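Local coordinates for protein peptidase M42 (PDB 5DS0) that probably acts as a metal-dependent aminopeptidase of the M42 (TET) family, removing residues from the N termini of peptides within a twelve-subunit assembly, at residues I61-H66 with V232-E237; D181-F186 with L236-A241; I317-R322 with K334-A339. One frame throughout, in Å; residues are numbered along the deposited sequence.

Contact 1. Residues I61-H66 with V232-E237. With CO (cobalt (II) ion), chain T.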
loop_
_atom_site.group_PDB
_atom_site.type_symbol
_atom_site.label_atom_id
_atom_site.label_comp_id
_atom_site.label_asym_id
_atom_site.label_seq_id
_atom_site.Cartn_x
_atom_site.Cartn_y
_atom_site.Cartn_z
ATOM N N ILE C 61 -54.169 5.766 -21.009
ATOM C CA ILE C 61 -52.765 6.116 -21.217
ATOM C C ILE C 61 -52.275 6.916 -20.018
ATOM O O ILE C 61 -52.824 7.966 -19.708
ATOM C CB ILE C 61 -52.530 7.033 -22.444
ATOM C CG1 ILE C 61 -53.382 6.643 -23.649
ATOM C CG2 ILE C 61 -51.070 7.023 -22.828
ATOM C CD1 ILE C 61 -53.175 5.241 -24.138
ATOM N N LEU C 62 -51.229 6.438 -19.366
ATOM C CA LEU C 62 -50.616 7.185 -18.279
ATOM C C LEU C 62 -49.324 7.823 -18.768
ATOM O O LEU C 62 -48.414 7.109 -19.198
ATOM C CB LEU C 62 -50.334 6.266 -17.091
ATOM C CG LEU C 62 -49.558 6.870 -15.919
ATOM C CD1 LEU C 62 -50.166 8.174 -15.444
ATOM C CD2 LEU C 62 -49.493 5.888 -14.767
HETATM N N MSE C 63 -49.255 9.150 -18.716
HETATM C CA MSE C 63 -48.007 9.857 -18.911
HETATM C C MSE C 63 -47.560 10.379 -17.589
HETATM O O MSE C 63 -48.343 10.983 -16.868
HETATM C CB MSE C 63 -48.171 11.058 -19.797
HETATM C CG MSE C 63 -48.458 10.681 -21.236
HETATM SE SE MSE C 63 -48.095 12.283 -22.330
HETATM C CE MSE C 63 -49.700 13.341 -21.899
ATOM N N ALA C 64 -46.295 10.181 -17.250
ATOM C CA ALA C 64 -45.807 10.581 -15.943
ATOM C C ALA C 64 -44.481 11.301 -16.034
ATOM O O ALA C 64 -43.591 10.868 -16.762
ATOM C CB ALA C 64 -45.663 9.367 -15.050
ATOM N N GLY C 65 -44.366 12.405 -15.301
ATOM C CA GLY C 65 -43.088 13.098 -15.107
ATOM C C GLY C 65 -43.002 13.588 -13.678
ATOM O O GLY C 65 -43.918 14.239 -13.201
ATOM N N HIS C 66 -41.931 13.255 -12.973
ATOM C CA HIS C 66 -41.872 13.574 -11.549
ATOM C C HIS C 66 -41.485 15.027 -11.320
ATOM O O HIS C 66 -40.588 15.545 -11.977
ATOM C CB HIS C 66 -40.959 12.601 -10.771
ATOM C CG HIS C 66 -39.501 12.700 -11.103
ATOM N ND1 HIS C 66 -38.645 13.559 -10.449
ATOM C CD2 HIS C 66 -38.738 12.003 -11.978
ATOM C CE1 HIS C 66 -37.420 13.406 -10.924
ATOM N NE2 HIS C 66 -37.451 12.473 -11.857
ATOM N N VAL C 232 -51.497 1.367 -20.814
ATOM C CA VAL C 232 -50.195 1.622 -21.406
ATOM C C VAL C 232 -49.614 2.879 -20.760
ATOM O O VAL C 232 -50.358 3.791 -20.397
ATOM C CB VAL C 232 -50.300 1.794 -22.940
ATOM C CG1 VAL C 232 -51.319 2.848 -23.293
ATOM C CG2 VAL C 232 -48.962 2.154 -23.561
ATOM N N ALA C 233 -48.289 2.944 -20.646
ATOM C CA ALA C 233 -47.651 4.075 -19.987
ATOM C C ALA C 233 -46.506 4.686 -20.785
ATOM O O ALA C 233 -45.649 3.977 -21.300
ATOM C CB ALA C 233 -47.159 3.645 -18.621
ATOM N N LEU C 234 -46.484 6.016 -20.843
ATOM C CA LEU C 234 -45.375 6.761 -21.424
ATOM C C LEU C 234 -44.737 7.577 -20.323
ATOM O O LEU C 234 -45.310 8.547 -19.862
ATOM C CB LEU C 234 -45.858 7.705 -22.503
ATOM C CG LEU C 234 -46.694 7.115 -23.626
ATOM C CD1 LEU C 234 -47.107 8.229 -24.581
ATOM C CD2 LEU C 234 -45.936 6.022 -24.364
ATOM N N VAL C 235 -43.564 7.169 -19.868
ATOM C CA VAL C 235 -42.882 7.904 -18.832
ATOM C C VAL C 235 -41.910 8.868 -19.468
ATOM O O VAL C 235 -41.138 8.498 -20.349
ATOM C CB VAL C 235 -42.152 6.959 -17.889
ATOM C CG1 VAL C 235 -41.265 7.737 -16.941
ATOM C CG2 VAL C 235 -43.163 6.146 -17.116
ATOM N N LEU C 236 -41.966 10.116 -19.024
ATOM C CA LEU C 236 -41.099 11.169 -19.544
ATOM C C LEU C 236 -40.051 11.490 -18.521
ATOM O O LEU C 236 -40.370 11.744 -17.370
ATOM C CB LEU C 236 -41.910 12.406 -19.841
ATOM C CG LEU C 236 -42.946 12.109 -20.913
ATOM C CD1 LEU C 236 -44.168 13.012 -20.848
ATOM C CD2 LEU C 236 -42.290 12.211 -22.261
ATOM N N GLU C 237 -38.799 11.433 -18.930
ATOM C CA GLU C 237 -37.676 11.623 -18.029
ATOM C C GLU C 237 -36.601 12.413 -18.762
ATOM O O GLU C 237 -36.772 12.784 -19.923
ATOM C CB GLU C 237 -37.101 10.277 -17.577
ATOM C CG GLU C 237 -37.444 9.837 -16.158
ATOM C CD GLU C 237 -36.870 10.686 -15.010
ATOM O OE1 GLU C 237 -36.136 11.660 -15.221
ATOM O OE2 GLU C 237 -37.155 10.323 -13.853
HETATM CO CO CO T . -35.763 11.661 -12.784
#

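Contact 2. Residues D181-F186 with L236-A241. With CO (cobalt (II) ion), chain T.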
loop_
_atom_site.group_PDB
_atom_site.type_symbol
_atom_site.label_atom_id
_atom_site.label_comp_id
_atom_site.label_asym_id
_atom_site.label_seq_id
_atom_site.Cartn_x
_atom_site.Cartn_y
_atom_site.Cartn_z
ATOM N N ASP C 181 -37.429 16.221 -12.874
ATOM C CA ASP C 181 -38.067 15.861 -14.139
ATOM C C ASP C 181 -39.260 16.786 -14.430
ATOM O O ASP C 181 -40.307 16.359 -14.915
ATOM C CB ASP C 181 -38.494 14.405 -14.087
ATOM C CG ASP C 181 -39.030 13.877 -15.419
ATOM O OD1 ASP C 181 -38.734 14.459 -16.484
ATOM O OD2 ASP C 181 -39.743 12.855 -15.367
ATOM N N ARG C 182 -39.079 18.070 -14.142
ATOM C CA ARG C 182 -40.122 19.051 -14.384
ATOM C C ARG C 182 -40.239 19.322 -15.867
ATOM O O ARG C 182 -41.318 19.695 -16.341
ATOM C CB ARG C 182 -39.878 20.325 -13.582
ATOM C CG ARG C 182 -40.189 20.104 -12.108
ATOM C CD ARG C 182 -39.783 21.255 -11.208
ATOM N NE ARG C 182 -39.664 20.816 -9.824
ATOM C CZ ARG C 182 -39.158 21.546 -8.832
ATOM N NH1 ARG C 182 -38.747 22.789 -9.045
ATOM N NH2 ARG C 182 -39.069 21.033 -7.609
ATOM N N ILE C 183 -39.166 19.084 -16.615
ATOM C CA ILE C 183 -39.254 19.186 -18.056
ATOM C C ILE C 183 -40.165 18.088 -18.597
ATOM O O ILE C 183 -40.903 18.320 -19.550
ATOM C CB ILE C 183 -37.878 19.153 -18.754
ATOM C CG1 ILE C 183 -37.989 19.692 -20.176
ATOM C CG2 ILE C 183 -37.318 17.748 -18.807
ATOM C CD1 ILE C 183 -38.355 21.171 -20.259
ATOM N N GLY C 184 -40.138 16.909 -17.984
ATOM C CA GLY C 184 -41.070 15.838 -18.350
ATOM C C GLY C 184 -42.512 16.195 -18.018
ATOM O O GLY C 184 -43.423 15.940 -18.807
ATOM N N ALA C 185 -42.718 16.806 -16.857
ATOM C CA ALA C 185 -44.032 17.302 -16.472
ATOM C C ALA C 185 -44.470 18.401 -17.422
ATOM O O ALA C 185 -45.626 18.468 -17.814
ATOM C CB ALA C 185 -43.989 17.839 -15.062
ATOM N N PHE C 186 -43.528 19.254 -17.810
ATOM C CA PHE C 186 -43.800 20.318 -18.761
ATOM C C PHE C 186 -44.305 19.764 -20.082
ATOM O O PHE C 186 -45.263 20.278 -20.643
ATOM C CB PHE C 186 -42.538 21.148 -18.995
ATOM C CG PHE C 186 -42.692 22.215 -20.042
ATOM C CD1 PHE C 186 -43.177 23.466 -19.704
ATOM C CD2 PHE C 186 -42.313 21.971 -21.352
ATOM C CE1 PHE C 186 -43.300 24.452 -20.657
ATOM C CE2 PHE C 186 -42.425 22.951 -22.313
ATOM C CZ PHE C 186 -42.920 24.194 -21.966
ATOM N N LEU C 236 -41.966 10.116 -19.024
ATOM C CA LEU C 236 -41.099 11.169 -19.544
ATOM C C LEU C 236 -40.051 11.490 -18.521
ATOM O O LEU C 236 -40.370 11.744 -17.370
ATOM C CB LEU C 236 -41.910 12.406 -19.841
ATOM C CG LEU C 236 -42.946 12.109 -20.913
ATOM C CD1 LEU C 236 -44.168 13.012 -20.848
ATOM C CD2 LEU C 236 -42.290 12.211 -22.261
ATOM N N GLU C 237 -38.799 11.433 -18.930
ATOM C CA GLU C 237 -37.676 11.623 -18.029
ATOM C C GLU C 237 -36.601 12.413 -18.762
ATOM O O GLU C 237 -36.772 12.784 -19.923
ATOM C CB GLU C 237 -37.101 10.277 -17.577
ATOM C CG GLU C 237 -37.444 9.837 -16.158
ATOM C CD GLU C 237 -36.870 10.686 -15.010
ATOM O OE1 GLU C 237 -36.136 11.660 -15.221
ATOM O OE2 GLU C 237 -37.155 10.323 -13.853
ATOM N N VAL C 238 -35.505 12.665 -18.063
ATOM C CA VAL C 238 -34.329 13.202 -18.674
ATOM C C VAL C 238 -33.378 12.046 -18.960
ATOM O O VAL C 238 -33.498 10.982 -18.384
ATOM C CB VAL C 238 -33.644 14.233 -17.767
ATOM C CG1 VAL C 238 -34.526 15.445 -17.603
ATOM C CG2 VAL C 238 -33.297 13.631 -16.420
ATOM N N ASP C 239 -32.453 12.270 -19.880
ATOM C CA ASP C 239 -31.407 11.316 -20.195
ATOM C C ASP C 239 -30.107 12.024 -19.903
ATOM O O ASP C 239 -29.994 13.238 -20.130
ATOM C CB ASP C 239 -31.461 10.938 -21.682
ATOM C CG ASP C 239 -31.298 9.442 -21.927
ATOM O OD1 ASP C 239 -30.464 8.797 -21.239
ATOM O OD2 ASP C 239 -32.002 8.917 -22.831
ATOM N N ILE C 240 -29.134 11.298 -19.371
ATOM C CA ILE C 240 -27.829 11.872 -19.157
ATOM C C ILE C 240 -27.225 12.045 -20.533
ATOM O O ILE C 240 -27.093 11.082 -21.277
ATOM C CB ILE C 240 -26.929 10.979 -18.297
ATOM C CG1 ILE C 240 -27.474 10.836 -16.864
ATOM C CG2 ILE C 240 -25.527 11.563 -18.248
ATOM C CD1 ILE C 240 -28.108 9.486 -16.561
ATOM N N ALA C 241 -26.876 13.277 -20.883
ATOM C CA ALA C 241 -26.373 13.571 -22.213
ATOM C C ALA C 241 -24.864 13.478 -22.237
ATOM O O ALA C 241 -24.178 14.200 -21.491
ATOM C CB ALA C 241 -26.811 14.948 -22.649
HETATM CO CO CO T . -35.763 11.661 -12.784
#

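Contact 3. Residues I317-R322 with K334-A339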
loop_
_atom_site.group_PDB
_atom_site.type_symbol
_atom_site.label_atom_id
_atom_site.label_comp_id
_atom_site.label_asym_id
_atom_site.label_seq_id
_atom_site.Cartn_x
_atom_site.Cartn_y
_atom_site.Cartn_z
ATOM N N ILE C 317 -39.482 7.860 -22.519
ATOM C CA ILE C 317 -39.091 8.824 -23.531
ATOM C C ILE C 317 -38.386 9.958 -22.823
ATOM O O ILE C 317 -38.882 10.449 -21.823
ATOM C CB ILE C 317 -40.314 9.351 -24.270
ATOM C CG1 ILE C 317 -40.903 8.229 -25.121
ATOM C CG2 ILE C 317 -39.932 10.528 -25.147
ATOM C CD1 ILE C 317 -42.310 8.481 -25.626
ATOM N N THR C 318 -37.258 10.401 -23.366
ATOM C CA THR C 318 -36.364 11.285 -22.622
ATOM C C THR C 318 -35.946 12.532 -23.361
ATOM O O THR C 318 -35.867 12.540 -24.587
ATOM C CB THR C 318 -35.057 10.560 -22.247
ATOM O OG1 THR C 318 -34.371 10.167 -23.442
ATOM C CG2 THR C 318 -35.344 9.328 -21.404
ATOM N N ILE C 319 -35.692 13.591 -22.606
ATOM C CA ILE C 319 -35.023 14.772 -23.132
ATOM C C ILE C 319 -33.572 14.785 -22.652
ATOM O O ILE C 319 -33.314 14.841 -21.451
ATOM C CB ILE C 319 -35.701 16.076 -22.688
ATOM C CG1 ILE C 319 -37.094 16.203 -23.311
ATOM C CG2 ILE C 319 -34.868 17.271 -23.116
ATOM C CD1 ILE C 319 -38.187 15.660 -22.423
ATOM N N PRO C 320 -32.621 14.727 -23.590
ATOM C CA PRO C 320 -31.225 14.757 -23.173
ATOM C C PRO C 320 -30.907 16.049 -22.454
ATOM O O PRO C 320 -31.225 17.131 -22.962
ATOM C CB PRO C 320 -30.454 14.664 -24.486
ATOM C CG PRO C 320 -31.405 14.050 -25.450
ATOM C CD PRO C 320 -32.767 14.505 -25.037
ATOM N N THR C 321 -30.308 15.905 -21.274
ATOM C CA THR C 321 -30.038 17.005 -20.357
ATOM C C THR C 321 -28.614 16.856 -19.843
ATOM O O THR C 321 -28.198 15.765 -19.516
ATOM C CB THR C 321 -30.999 16.957 -19.159
ATOM O OG1 THR C 321 -32.353 17.001 -19.638
ATOM C CG2 THR C 321 -30.759 18.111 -18.206
ATOM N N ARG C 322 -27.867 17.950 -19.807
ATOM C CA ARG C 322 -26.509 17.941 -19.300
ATOM C C ARG C 322 -26.512 18.356 -17.839
ATOM O O ARG C 322 -27.226 19.270 -17.455
ATOM C CB ARG C 322 -25.643 18.906 -20.091
ATOM C CG ARG C 322 -25.564 18.610 -21.582
ATOM C CD ARG C 322 -24.622 19.594 -22.260
ATOM N NE ARG C 322 -24.421 19.362 -23.694
ATOM C CZ ARG C 322 -23.714 20.170 -24.491
ATOM N NH1 ARG C 322 -23.132 21.262 -24.006
ATOM N NH2 ARG C 322 -23.584 19.901 -25.782
ATOM N N LYS C 334 -35.516 22.758 -28.540
ATOM C CA LYS C 334 -35.898 22.043 -29.733
ATOM C C LYS C 334 -36.209 20.577 -29.422
ATOM O O LYS C 334 -37.225 20.061 -29.889
ATOM C CB LYS C 334 -34.788 22.137 -30.760
ATOM C CG LYS C 334 -35.174 21.596 -32.118
ATOM C CD LYS C 334 -33.957 21.433 -33.000
ATOM C CE LYS C 334 -34.355 20.772 -34.306
ATOM N NZ LYS C 334 -33.159 20.344 -35.094
ATOM N N ASP C 335 -35.342 19.912 -28.659
ATOM C CA ASP C 335 -35.596 18.531 -28.234
ATOM C C ASP C 335 -36.928 18.434 -27.486
ATOM O O ASP C 335 -37.719 17.516 -27.709
ATOM C CB ASP C 335 -34.502 18.027 -27.285
ATOM C CG ASP C 335 -33.163 17.735 -27.978
ATOM O OD1 ASP C 335 -33.117 17.636 -29.230
ATOM O OD2 ASP C 335 -32.138 17.598 -27.235
ATOM N N THR C 336 -37.159 19.391 -26.589
ATOM C CA THR C 336 -38.379 19.466 -25.793
ATOM C C THR C 336 -39.608 19.570 -26.696
ATOM O O THR C 336 -40.584 18.841 -26.533
ATOM C CB THR C 336 -38.333 20.693 -24.859
ATOM O OG1 THR C 336 -37.158 20.611 -24.067
ATOM C CG2 THR C 336 -39.538 20.758 -23.943
ATOM N N GLU C 337 -39.555 20.491 -27.649
ATOM C CA GLU C 337 -40.640 20.661 -28.588
ATOM C C GLU C 337 -40.949 19.347 -29.304
ATOM O O GLU C 337 -42.111 18.965 -29.457
ATOM C CB GLU C 337 -40.285 21.769 -29.586
ATOM C CG GLU C 337 -41.315 22.004 -30.681
ATOM C CD GLU C 337 -42.714 22.295 -30.151
ATOM O OE1 GLU C 337 -42.838 22.737 -28.972
ATOM O OE2 GLU C 337 -43.694 22.115 -30.921
ATOM N N ASN C 338 -39.905 18.677 -29.770
ATOM C CA ASN C 338 -40.070 17.418 -30.475
ATOM C C ASN C 338 -40.631 16.322 -29.593
ATOM O O ASN C 338 -41.344 15.445 -30.078
ATOM C CB ASN C 338 -38.749 16.964 -31.097
ATOM C CG ASN C 338 -38.493 17.597 -32.445
ATOM O OD1 ASN C 338 -39.425 17.898 -33.192
ATOM N ND2 ASN C 338 -37.230 17.763 -32.783
ATOM N N ALA C 339 -40.289 16.340 -28.314
ATOM C CA ALA C 339 -40.867 15.373 -27.389
ATOM C C ALA C 339 -42.357 15.602 -27.263
ATOM O O ALA C 339 -43.136 14.657 -27.219
ATOM C CB ALA C 339 -40.204 15.476 -26.030
#

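Contact 1. Residues I61-H66 with V232-E237
Parallel neighbours in the mixed sheet of the M42 catalytic domain, I61-H66 and V232-E237 run to the cobalt site with 16° between their directions. V232 O accepts L62 N at 3.0 Å, L62 O accepts L234 N at 2.8 Å, L234 O accepts A64 N at 3.2 Å, and A64 O accepts L236 N at 2.9 Å. L62 thus bonds V232 and L234, either side of its partner A233, as parallel pairing requires. Selenomethionine M63 lays CG against L234 CB on the face covered by helix 179-197, where it meets L188; L62, A233 and V235 meet I305 on the opposite face. Beyond the last backbone bond, H66 and E237 both reach the metal. H66 turns CG between its backbone N and carbonyl carbon (chi1 68°), carrying NE2 to 2.1 Å from the cobalt, while D68 O holds ND1 and restrains the ring. E237 chelates with OE1 2.5 Å and OE2 2.2 Å from the ion, its carboxylate tilted 55° to the imidazole and OE2 at the ring edge. D180 supplies the remaining bonded atom; E214 also belongs to the metal site. Metal ligands toward the C-terminal ends of parallel strands characterise the dinuclear-metal exopeptidase fold.

Contact 2. Residues D181-F186 with L236-A241
The carboxylates of D181 and E237 lie face to face, their planes 7° apart, with D181 OD2 3.6 Å from E237 CD. This is the close end of the contact, where helix 181-186 meets the strand at 139° between directions. D181 sends CG anti to its own N (chi1 -173°), which carries the carboxylate toward the strand; OD2 also accepts H66 N, and OD1 takes a weak bond from G184 N. E237 OE1, a cobalt ligand, uses its anti lone pair for V238 N at 3.1 Å, a bond that helps hold the carboxylate's rotation. A cis peptide joins D180, which binds both cobalt ions, to D181, as in related dinuclear aminopeptidases; the stack on E237 and the bond from H66 N make D181 a second-shell residue. Close packing continues at G184, where the helix backbone faces the strand: L236 CB lies 3.8 Å from G184 CA and L236 CD1 3.6 Å from G184 O. Farther along the strand, at V238, the touch thins to one methyl pair, I183 CG2 and V238 CG1 at 3.8 Å. Past V238 the strand diverges from the helix. D239 bonds to T318 and S293, and partly exposed I240 packs on H120 of a second subunit.

Contact 3. Residues I317-R322 with K334-A339
The one flat side-chain group in the contact is the D335 carboxylate, and its side chain crosses that of the puckered P320 at about a right angle. OD2 of D335 comes to the CD-CG side of the ring, 3.8 Å from P320 CD and 4.0 Å from P320 CG, a van der Waals approach of an oxygen to ring carbons. The polar demand of the carboxylate is met by two backbone amides: OD1 accepts G259 N and OD2 accepts G257 N. Bonds to both oxygens restrain its rotation. P320 also meets T254.

Next to the ring, I319 packs against the helix with both branches. Its CG2, anti to the backbone N (chi1 -67° for CG1), is 4.3 Å from D335 CB and 4.2 Å from T336 OG1, while CD1 extends to A339 CB at 4.1 Å. D335 and A339 are four residues apart, and A339 N donates to D335 O, so the isoleucine spans one helical turn. T336 OG1 bonds to S332 O; its approach to the I319 methyl is van der Waals contact. On the strand itself T321 OG1 donates to I319 O at 3.0 Å, from 44° above the carbonyl plane.

Segments 317-322 and 334-339 run nearly antiparallel, 173° between directions, with their axes 8.3 Å apart at closest approach: the helix is layered on the sheet as in an alpha/beta fold. Helix 179-197 shares that face, with V187 against I319 and with I183 and F186 against T336. L331 of the intervening strand 329-332 touches both T321 and T336, and strand 232-240 pairs in parallel with strand 314-322 through backbone bonds from I317 and I319.

Overall arrangement
From the N terminus, strand 60-66 comes first, and contact 1 brings it beside strand 232-240 only after 165 residues, which include the whole six-stranded barrel and helix 179-197. Contact 2 opens inside that loop and closes on the same strand, its second segment overlapping and running past that of contact 1. D181 OD2 to H66 N links the two directly. Contact 3 follows in series, with only 11 residues, containing strand 329-332, between its segments; D239 to T318 ties it to contact 2. Strand 232-240 serves contacts 1 and 2 and is the sheet neighbour of the strand in contact 3, with helices 179-197 and 333-349 laid against the sheet.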